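Local coordinates for SusD-like carbohydrate binding protein BF1063 (Bacteroides fragilis NCTC 9343, PDB 3I4G), which probably binds carbohydrate at the outer membrane as a member of the SusD family, at residues M56-S60 with D61-D65; I446-A449 with M450-I453; P283-D286 with L287-Y291. One frame throughout, in Å; residues are numbered along the deposited sequence.

Interaction 1 of 3, residues M56-S60 with D61-D65; sequences MEHLS and DNAFD
The H58 ring has the backbone carbonyl of F64 over one face and the carboxylate of D65 at its edge. F64 O lies 3.6 Å from H58 CD2 and is offset toward the rim of the ring. At the edge, H58 ND1 donates to D65 OD2 over 2.8 Å, close to the ring plane. The ring and carboxylate planes are 83° apart, and ND1 meets OD2 from above the carboxylate plane. D65 CG is anti to the backbone N (chi1 -165°), which swings the carboxylate back to ND1. R67 forms a salt bridge with the same oxygen.

A second flat pair lies toward the turn. N62 ND2 donates to E57 OE2 over 2.8 Å. The oxygen lies in the N62 amide plane, but the nitrogen stands above the E57 carboxylate plane. E57 OE2 also takes a hydrogen bond from M450 N, and N62 OD1 receives R445 NE. A63 places its CB 3.5 Å from E57 O, between the two polar pairs.

S60 links the two halves through its hydroxyl. Its OG donates to E57 O over 2.8 Å and accepts N62 N over 3.1 Å. E57 O also accepts S60 N, so two donors of one residue grip it. The D61 side chain points away from segment 56-60, and its carboxylate forms a salt bridge with R454. The hydroxyl-to-N62 bond is that of an ST turn. It overlies a type I beta turn from S60 to A63, which carries the chain from the 3-10 segment into strand 63-65.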
HETATM    1  N   MSE A  56      -4.838   0.731  -4.197  1.00 10.57           N
HETATM    2  CA  MSE A  56      -5.542  -0.370  -3.569  1.00  9.48           C
HETATM    3  C   MSE A  56      -6.292   0.124  -2.346  1.00  9.64           C
HETATM    4  O   MSE A  56      -7.182  -0.566  -1.866  1.00 10.42           O
HETATM    5  CB  MSE A  56      -4.626  -1.525  -3.145  1.00 14.27           C
HETATM    6  CG  MSE A  56      -4.133  -2.333  -4.265  1.00 13.22           C
HETATM    7 SE   MSE A  56      -3.439  -4.049  -3.659  0.75  9.15          SE
HETATM    8  CE  MSE A  56      -4.702  -5.292  -4.460  1.00 10.30           C
ATOM      9  N   GLU A  57      -5.967   1.297  -1.809  1.00  9.15           N
ATOM     10  CA  GLU A  57      -6.744   1.801  -0.687  1.00  8.88           C
ATOM     11  C   GLU A  57      -8.207   2.003  -1.088  1.00  9.71           C
ATOM     12  O   GLU A  57      -9.092   1.971  -0.229  1.00  8.97           O
ATOM     13  CB  GLU A  57      -6.149   3.111  -0.140  1.00 10.23           C
ATOM     14  CG  GLU A  57      -6.190   3.211   1.344  1.00 11.61           C
ATOM     15  CD  GLU A  57      -5.097   2.466   2.057  1.00 10.79           C
ATOM     16  OE1 GLU A  57      -4.456   1.566   1.500  1.00 13.20           O
ATOM     17  OE2 GLU A  57      -4.916   2.734   3.227  1.00 11.86           O
ATOM     18  N   HIS A  58      -8.462   2.208  -2.366  1.00  8.66           N
ATOM     19  CA  HIS A  58      -9.834   2.311  -2.876  1.00  9.08           C
ATOM     20  C   HIS A  58     -10.668   1.060  -2.709  1.00  6.82           C
ATOM     21  O   HIS A  58     -11.903   1.122  -2.827  1.00  8.82           O
ATOM     22  CB  HIS A  58      -9.859   2.666  -4.382  1.00  8.71           C
ATOM     23  CG  HIS A  58      -9.142   3.922  -4.723  1.00  9.10           C
ATOM     24  ND1 HIS A  58      -8.960   4.336  -6.025  1.00  9.85           N
ATOM     25  CD2 HIS A  58      -8.482   4.807  -3.941  1.00 10.30           C
ATOM     26  CE1 HIS A  58      -8.269   5.469  -6.018  1.00 11.84           C
ATOM     27  NE2 HIS A  58      -7.947   5.765  -4.771  1.00 12.57           N
ATOM     28  N   LEU A  59     -10.011  -0.068  -2.452  1.00  8.94           N
ATOM     29  CA  LEU A  59     -10.669  -1.339  -2.249  1.00  9.67           C
ATOM     30  C   LEU A  59     -10.954  -1.598  -0.787  1.00  9.36           C
ATOM     31  O   LEU A  59     -11.491  -2.649  -0.443  1.00  9.21           O
ATOM     32  CB  LEU A  59      -9.746  -2.453  -2.762  1.00  8.60           C
ATOM     33  CG  LEU A  59      -9.244  -2.298  -4.194  1.00 11.71           C
ATOM     34  CD1 LEU A  59      -8.399  -3.539  -4.593  1.00 12.73           C
ATOM     35  CD2 LEU A  59     -10.377  -2.043  -5.208  1.00 12.85           C
ATOM     36  N   SER A  60     -10.545  -0.681   0.079  1.00  9.38           N
ATOM     37  CA  SER A  60     -10.622  -0.839   1.514  1.00  8.65           C
ATOM     38  C   SER A  60     -11.624   0.128   2.133  1.00  7.54           C
ATOM     39  O   SER A  60     -12.174   0.990   1.457  1.00  9.65           O
ATOM     40  CB  SER A  60      -9.249  -0.588   2.161  1.00  8.93           C
ATOM     41  OG  SER A  60      -8.930   0.776   2.247  1.00  9.00           O
ATOM     42  N   ASP A  61     -11.807  -0.028   3.433  1.00  7.59           N
ATOM     43  CA  ASP A  61     -12.623   0.855   4.247  1.00  8.80           C
ATOM     44  C   ASP A  61     -12.038   2.270   4.419  1.00  8.55           C
ATOM     45  O   ASP A  61     -12.721   3.126   4.954  1.00  9.19           O
ATOM     46  CB  ASP A  61     -12.966   0.201   5.613  1.00  8.89           C
ATOM     47  CG  ASP A  61     -11.772  -0.320   6.378  1.00  8.41           C
ATOM     48  OD1 ASP A  61     -10.679  -0.529   5.785  1.00  9.57           O
ATOM     49  OD2 ASP A  61     -11.932  -0.604   7.579  1.00  9.71           O
ATOM     50  N   ASN A  62     -10.825   2.496   3.955  1.00  8.35           N
ATOM     51  CA  ASN A  62     -10.182   3.792   4.060  1.00  8.39           C
ATOM     52  C   ASN A  62     -10.512   4.779   2.968  1.00  8.09           C
ATOM     53  O   ASN A  62     -10.323   5.989   3.175  1.00  9.21           O
ATOM     54  CB  ASN A  62      -8.639   3.640   4.068  1.00  8.11           C
ATOM     55  CG  ASN A  62      -8.060   3.142   5.368  1.00  7.71           C
ATOM     56  OD1 ASN A  62      -8.744   3.067   6.384  1.00  8.86           O
ATOM     57  ND2 ASN A  62      -6.762   2.878   5.352  1.00  9.31           N
ATOM     58  N   ALA A  63     -10.975   4.328   1.800  1.00  7.84           N
ATOM     59  CA  ALA A  63     -11.037   5.234   0.664  1.00  7.46           C
ATOM     60  C   ALA A  63     -11.996   4.724  -0.389  1.00  9.17           C
ATOM     61  O   ALA A  63     -12.590   3.659  -0.251  1.00 10.52           O
ATOM     62  CB  ALA A  63      -9.638   5.453   0.084  1.00  9.16           C
ATOM     63  N   PHE A  64     -12.141   5.524  -1.425  1.00  9.51           N
ATOM     64  CA  PHE A  64     -13.082   5.296  -2.514  1.00  9.50           C
ATOM     65  C   PHE A  64     -12.435   5.747  -3.809  1.00 10.04           C
ATOM     66  O   PHE A  64     -11.615   6.654  -3.834  1.00 10.69           O
ATOM     67  CB  PHE A  64     -14.345   6.082  -2.230  1.00  8.92           C
ATOM     68  CG  PHE A  64     -15.453   5.935  -3.257  1.00  8.90           C
ATOM     69  CD1 PHE A  64     -16.197   4.770  -3.285  1.00  9.06           C
ATOM     70  CD2 PHE A  64     -15.838   6.974  -4.073  1.00  9.28           C
ATOM     71  CE1 PHE A  64     -17.267   4.605  -4.192  1.00  9.94           C
ATOM     72  CE2 PHE A  64     -16.896   6.828  -4.952  1.00  9.84           C
ATOM     73  CZ  PHE A  64     -17.617   5.638  -5.014  1.00 10.02           C
ATOM     74  N   ASP A  65     -12.831   5.104  -4.898  1.00  9.10           N
ATOM     75  CA  ASP A  65     -12.345   5.444  -6.229  1.00  9.94           C
ATOM     76  C   ASP A  65     -13.296   6.449  -6.863  1.00  8.74           C
ATOM     77  O   ASP A  65     -14.482   6.169  -6.955  1.00  8.53           O
ATOM     78  CB  ASP A  65     -12.279   4.168  -7.074  1.00  9.43           C
ATOM     79  CG  ASP A  65     -11.475   4.335  -8.307  1.00 11.69           C
ATOM     80  OD1 ASP A  65     -11.937   5.004  -9.223  1.00 11.18           O
ATOM     81  OD2 ASP A  65     -10.349   3.817  -8.402  1.00 11.02           O
TER

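Interaction 2 of 3, residues I446-A449 with M450-I453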
ATOM      1  N   ILE A 446      -3.874   3.514  11.292  1.00  8.47           N
ATOM      2  CA  ILE A 446      -3.554   4.929  11.299  1.00  7.91           C
ATOM      3  C   ILE A 446      -2.180   5.217  10.727  1.00  8.31           C
ATOM      4  O   ILE A 446      -1.997   6.049   9.836  1.00  8.60           O
ATOM      5  CB  ILE A 446      -3.640   5.489  12.745  1.00  8.32           C
ATOM      6  CG1 ILE A 446      -5.055   5.378  13.309  1.00  9.99           C
ATOM      7  CG2 ILE A 446      -3.135   6.941  12.809  1.00  9.49           C
ATOM      8  CD1 ILE A 446      -6.153   5.946  12.437  1.00 11.43           C
ATOM      9  N   GLU A 447      -1.187   4.463  11.180  1.00  8.43           N
ATOM     10  CA  GLU A 447       0.186   4.720  10.741  1.00  7.80           C
ATOM     11  C   GLU A 447       0.373   4.560   9.249  1.00  8.37           C
ATOM     12  O   GLU A 447       1.060   5.373   8.621  1.00  8.90           O
ATOM     13  CB  GLU A 447       1.138   3.804  11.500  1.00  7.35           C
ATOM     14  CG  GLU A 447       2.573   3.929  11.083  1.00  8.51           C
ATOM     15  CD  GLU A 447       3.222   5.267  11.363  1.00  8.30           C
ATOM     16  OE1 GLU A 447       2.688   6.035  12.185  1.00  9.18           O
ATOM     17  OE2 GLU A 447       4.269   5.546  10.753  1.00  9.03           O
ATOM     18  N   LEU A 448      -0.261   3.546   8.664  1.00  8.28           N
ATOM     19  CA  LEU A 448      -0.057   3.216   7.260  1.00  8.11           C
ATOM     20  C   LEU A 448      -1.175   3.668   6.355  1.00  8.80           C
ATOM     21  O   LEU A 448      -1.194   3.291   5.185  1.00  9.22           O
ATOM     22  CB  LEU A 448       0.112   1.696   7.120  1.00  8.19           C
ATOM     23  CG  LEU A 448       1.233   1.061   7.922  1.00  9.50           C
ATOM     24  CD1 LEU A 448       1.151  -0.481   7.805  1.00 11.20           C
ATOM     25  CD2 LEU A 448       2.608   1.577   7.492  1.00 11.39           C
ATOM     26  N   ALA A 449      -2.062   4.523   6.824  1.00  8.69           N
ATOM     27  CA  ALA A 449      -3.201   4.936   6.017  1.00  6.85           C
ATOM     28  C   ALA A 449      -2.795   5.561   4.691  1.00  8.55           C
ATOM     29  O   ALA A 449      -1.912   6.423   4.612  1.00  9.02           O
ATOM     30  CB  ALA A 449      -4.124   5.894   6.810  1.00  9.30           C
HETATM   31  N   MSE A 450      -3.488   5.145   3.630  1.00  7.72           N
HETATM   32  CA  MSE A 450      -3.338   5.623   2.255  1.00  8.63           C
HETATM   33  C   MSE A 450      -2.080   5.105   1.576  1.00  9.24           C
HETATM   34  O   MSE A 450      -1.766   5.587   0.488  1.00 10.23           O
HETATM   35  CB  MSE A 450      -3.403   7.154   2.149  1.00  8.18           C
HETATM   36  CG  MSE A 450      -4.669   7.759   2.743  1.00  8.49           C
HETATM   37 SE   MSE A 450      -6.379   7.040   2.096  0.75  8.60          SE
HETATM   38  CE  MSE A 450      -6.048   7.354   0.213  1.00 14.93           C
ATOM     39  N   GLU A 451      -1.417   4.076   2.138  1.00  8.95           N
ATOM     40  CA  GLU A 451      -0.181   3.568   1.550  1.00  8.12           C
ATOM     41  C   GLU A 451      -0.378   2.251   0.810  1.00  8.78           C
ATOM     42  O   GLU A 451       0.589   1.678   0.323  1.00  9.96           O
ATOM     43  CB  GLU A 451       0.901   3.387   2.626  1.00  8.83           C
ATOM     44  CG  GLU A 451       1.235   4.728   3.288  1.00  8.26           C
ATOM     45  CD  GLU A 451       2.280   4.676   4.359  1.00  8.91           C
ATOM     46  OE1 GLU A 451       3.323   4.009   4.140  1.00  9.62           O
ATOM     47  OE2 GLU A 451       2.068   5.320   5.421  1.00  8.33           O
ATOM     48  N   GLY A 452      -1.604   1.793   0.654  1.00  9.02           N
ATOM     49  CA  GLY A 452      -1.876   0.585  -0.139  1.00  9.53           C
ATOM     50  C   GLY A 452      -1.730  -0.732   0.584  1.00  9.65           C
ATOM     51  O   GLY A 452      -1.630  -1.783  -0.064  1.00 10.89           O
ATOM     52  N   ILE A 453      -1.765  -0.724   1.925  1.00  8.57           N
ATOM     53  CA  ILE A 453      -1.596  -1.924   2.740  1.00  9.09           C
ATOM     54  C   ILE A 453      -2.905  -2.340   3.415  1.00 10.18           C
ATOM     55  O   ILE A 453      -3.051  -3.482   3.858  1.00  9.66           O
ATOM     56  CB  ILE A 453      -0.444  -1.680   3.761  1.00  9.46           C
ATOM     57  CG1 ILE A 453       0.831  -1.334   3.022  1.00  9.84           C
ATOM     58  CG2 ILE A 453      -0.235  -2.912   4.651  1.00 10.66           C
ATOM     59  CD1 ILE A 453       1.919  -0.786   3.930  1.00  9.45           C
TER
HETATM   60  O   HOH W   1      -2.611   1.267   4.048  1.00  9.82           O
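E451 folds back over L448 where a type II beta turn, L448 to E451, takes the chain off the end of helix 433-447. E451 CB starts 3.3 Å from L448 O, and CG stays beside the same carbonyl. CG is anti to the carbonyl carbon of E451 (chi1 -61°), and the chain is extended beyond it. The side chain therefore runs back along the turn toward the helix end. CD lies beside L448 O and CA. At the tip the two oxygens part. OE1 faces the methyl L448 CD2, 4.2 Å away. OE2 lies 3.5 Å from L448 CA and near E447 O, which is also an acceptor and gives it no bond. Its charge is met instead by salt bridges to K364 and R386.

The backbone bond of the turn is fairly long and bent. E451 N donates to L448 O over 3.2 Å, with an N-H...O angle of 140°. A449 and M450 are the two central residues. M450 takes the positive phi that a type II turn needs at its third position, although it is not glycine. Its selenomethionine side chain, bent at chi2 and chi3, leads away to V281 and P283 of strand 281-283. G452 also has a positive phi, and its backbone angles favour glycine.

The other side-chain contact is apolar. L448 CD1 meets I453 CD1 at 4.0 Å, and the two side chains cross obliquely. E447 lies on the helical side, where its carboxylate is held by R318, R386 and R420. A water bridges the two segments: it lies 2.7 Å from L448 O and accepts I453 N over 3.0 Å.

Interaction 3 of 3, residues P283-D286 with L287-Y291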
ATOM      1  N   PRO A 283     -10.208   9.698   0.210  1.00  8.07           N
ATOM      2  CA  PRO A 283     -10.384   9.100   1.539  1.00  7.05           C
ATOM      3  C   PRO A 283     -11.824   9.134   1.994  1.00  8.12           C
ATOM      4  O   PRO A 283     -12.569  10.024   1.640  1.00  8.92           O
ATOM      5  CB  PRO A 283      -9.483   9.967   2.430  1.00  9.21           C
ATOM      6  CG  PRO A 283      -8.437  10.528   1.482  1.00  8.89           C
ATOM      7  CD  PRO A 283      -9.192  10.747   0.192  1.00  8.14           C
ATOM      8  N   ALA A 284     -12.207   8.141   2.775  1.00  8.90           N
ATOM      9  CA  ALA A 284     -13.553   7.993   3.277  1.00  8.99           C
ATOM     10  C   ALA A 284     -13.725   8.408   4.728  1.00  8.43           C
ATOM     11  O   ALA A 284     -12.771   8.462   5.514  1.00  8.71           O
ATOM     12  CB  ALA A 284     -13.982   6.527   3.162  1.00 10.21           C
ATOM     13  N   ALA A 285     -14.975   8.652   5.114  1.00  7.98           N
ATOM     14  CA  ALA A 285     -15.314   9.006   6.498  1.00  8.26           C
ATOM     15  C   ALA A 285     -14.782   7.998   7.498  1.00  9.03           C
ATOM     16  O   ALA A 285     -14.354   8.392   8.573  1.00  9.41           O
ATOM     17  CB  ALA A 285     -16.843   9.160   6.693  1.00  8.44           C
ATOM     18  N   ASP A 286     -14.856   6.691   7.220  1.00  8.22           N
ATOM     19  CA  ASP A 286     -14.443   5.727   8.238  1.00  7.53           C
ATOM     20  C   ASP A 286     -12.972   5.882   8.596  1.00  8.64           C
ATOM     21  O   ASP A 286     -12.588   5.623   9.745  1.00  8.83           O
ATOM     22  CB  ASP A 286     -14.743   4.301   7.789  1.00  8.07           C
ATOM     23  CG  ASP A 286     -14.665   3.320   8.907  1.00  8.67           C
ATOM     24  OD1 ASP A 286     -15.516   3.363   9.823  1.00 10.13           O
ATOM     25  OD2 ASP A 286     -13.755   2.472   8.845  1.00  9.75           O
ATOM     26  N   LEU A 287     -12.130   6.284   7.632  1.00  8.08           N
ATOM     27  CA  LEU A 287     -10.722   6.588   7.977  1.00  9.13           C
ATOM     28  C   LEU A 287     -10.659   7.900   8.782  1.00  7.83           C
ATOM     29  O   LEU A 287     -10.002   7.960   9.826  1.00  8.46           O
ATOM     30  CB  LEU A 287      -9.854   6.692   6.734  1.00  8.89           C
ATOM     31  CG  LEU A 287      -8.430   7.197   6.973  1.00  9.30           C
ATOM     32  CD1 LEU A 287      -7.645   6.345   8.001  1.00  9.28           C
ATOM     33  CD2 LEU A 287      -7.642   7.293   5.644  1.00  9.87           C
ATOM     34  N   TYR A 288     -11.284   8.959   8.284  1.00  8.91           N
ATOM     35  CA  TYR A 288     -11.334  10.204   9.027  1.00  8.98           C
ATOM     36  C   TYR A 288     -11.706  10.014  10.503  1.00  9.60           C
ATOM     37  O   TYR A 288     -11.096  10.628  11.387  1.00  8.97           O
ATOM     38  CB  TYR A 288     -12.299  11.213   8.363  1.00  9.83           C
ATOM     39  CG  TYR A 288     -12.615  12.354   9.281  1.00  9.55           C
ATOM     40  CD1 TYR A 288     -11.647  13.332   9.526  1.00 11.36           C
ATOM     41  CD2 TYR A 288     -13.827  12.455   9.949  1.00  9.68           C
ATOM     42  CE1 TYR A 288     -11.899  14.361  10.408  1.00 11.15           C
ATOM     43  CE2 TYR A 288     -14.052  13.513  10.854  1.00 10.12           C
ATOM     44  CZ  TYR A 288     -13.053  14.426  11.061  1.00 10.71           C
ATOM     45  OH  TYR A 288     -13.234  15.510  11.942  1.00 15.56           O
ATOM     46  N   GLU A 289     -12.686   9.176  10.775  1.00  8.35           N
ATOM     47  CA  GLU A 289     -13.191   8.930  12.116  1.00  8.14           C
ATOM     48  C   GLU A 289     -12.292   8.053  12.985  1.00  8.97           C
ATOM     49  O   GLU A 289     -12.504   7.967  14.188  1.00  9.85           O
ATOM     50  CB  GLU A 289     -14.561   8.256  12.014  1.00  9.47           C
ATOM     51  CG  GLU A 289     -15.619   9.143  11.396  1.00  9.30           C
ATOM     52  CD  GLU A 289     -16.828   8.404  10.890  1.00 10.28           C
ATOM     53  OE1 GLU A 289     -16.978   7.188  11.174  1.00 12.13           O
ATOM     54  OE2 GLU A 289     -17.622   9.030  10.171  1.00  9.13           O
ATOM     55  N   SER A 290     -11.293   7.425  12.382  1.00  9.31           N
ATOM     56  CA  SER A 290     -10.473   6.466  13.104  1.00  8.42           C
ATOM     57  C   SER A 290      -9.397   7.123  13.986  1.00  8.90           C
ATOM     58  O   SER A 290      -9.023   6.571  15.027  1.00  9.92           O
ATOM     59  CB  SER A 290      -9.855   5.467  12.093  1.00  8.20           C
ATOM     60  OG  SER A 290      -9.282   4.382  12.819  1.00 11.52           O
ATOM     61  N   TYR A 291      -8.894   8.275  13.588  1.00  9.45           N
ATOM     62  CA  TYR A 291      -7.822   8.939  14.293  1.00  9.31           C
ATOM     63  C   TYR A 291      -8.256   9.325  15.712  1.00  8.69           C
ATOM     64  O   TYR A 291      -9.360   9.818  15.921  1.00  9.91           O
ATOM     65  CB  TYR A 291      -7.378  10.193  13.544  1.00  9.28           C
ATOM     66  CG  TYR A 291      -6.785   9.939  12.201  1.00  8.63           C
ATOM     67  CD1 TYR A 291      -5.443   9.713  12.036  1.00  8.93           C
ATOM     68  CD2 TYR A 291      -7.573   9.946  11.074  1.00  8.79           C
ATOM     69  CE1 TYR A 291      -4.891   9.447  10.787  1.00  7.29           C
ATOM     70  CE2 TYR A 291      -7.039   9.693   9.838  1.00  8.18           C
ATOM     71  CZ  TYR A 291      -5.710   9.448   9.689  1.00  7.17           C
ATOM     72  OH  TYR A 291      -5.154   9.202   8.437  1.00  8.81           O
TER
HETATM   73  O   HOH W   2     -17.688   4.969   9.789  1.00 12.83           O
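The carboxylates of D286 and E289 face each other through a water. D286 OD1 and E289 OE1 are 4.3 Å apart. The water donates to both oxygens, 2.7 Å from each, and so spans the like charges. Each acid also has a basic partner, R445 for D286 and R497 for E289, which would probably ease the repulsion. Y301 OH adds a hydrogen bond to E289 OE2.

With chi1 at -65° the E289 chain starts out beside its own backbone N and then runs straight, which lays it along A285 O, one helical turn earlier. CG sits 3.2 Å from A285 O, and OE2 ends 3.6 Å from A285 CB. The same carbonyl accepts E289 N over 2.9 Å.

A284 is the N-cap residue. Its O accepts Y288 N over 3.2 Å, almost straight, and L287 N more weakly. The Y288 side chain leads away from 283-286 into the protein. Its ring meets R315 in a cation-pi contact, and its OH hydrogen-bonds to L311 O. The short helix 285-288 follows strand 281-283. L287 packs on the loop at A449, A285 on strand 471-476, and S290 on helix 433-447.

Interactions 1 and 2 are buried; interaction 3 lies farther from the chain centre, and its acids D286 and E289 are partly exposed. The three meet one another directly. The carboxylate of E57 ties interaction 1 to the turn of interaction 2. N62 O and A284 N, 2.9 Å apart, probably bond interaction 1 to the start of helix 285-288, beside the pairing of strands 63-65 and 281-283. Interactions 2 and 3 join through apolar groups, with A449 and M450 against L287, and I446 against S290 and Y291. Side-chain hydrogen bonds dominate interaction 1, a backbone turn with a bridging water interaction 2, and helical bonds with water-spanned acids interaction 3.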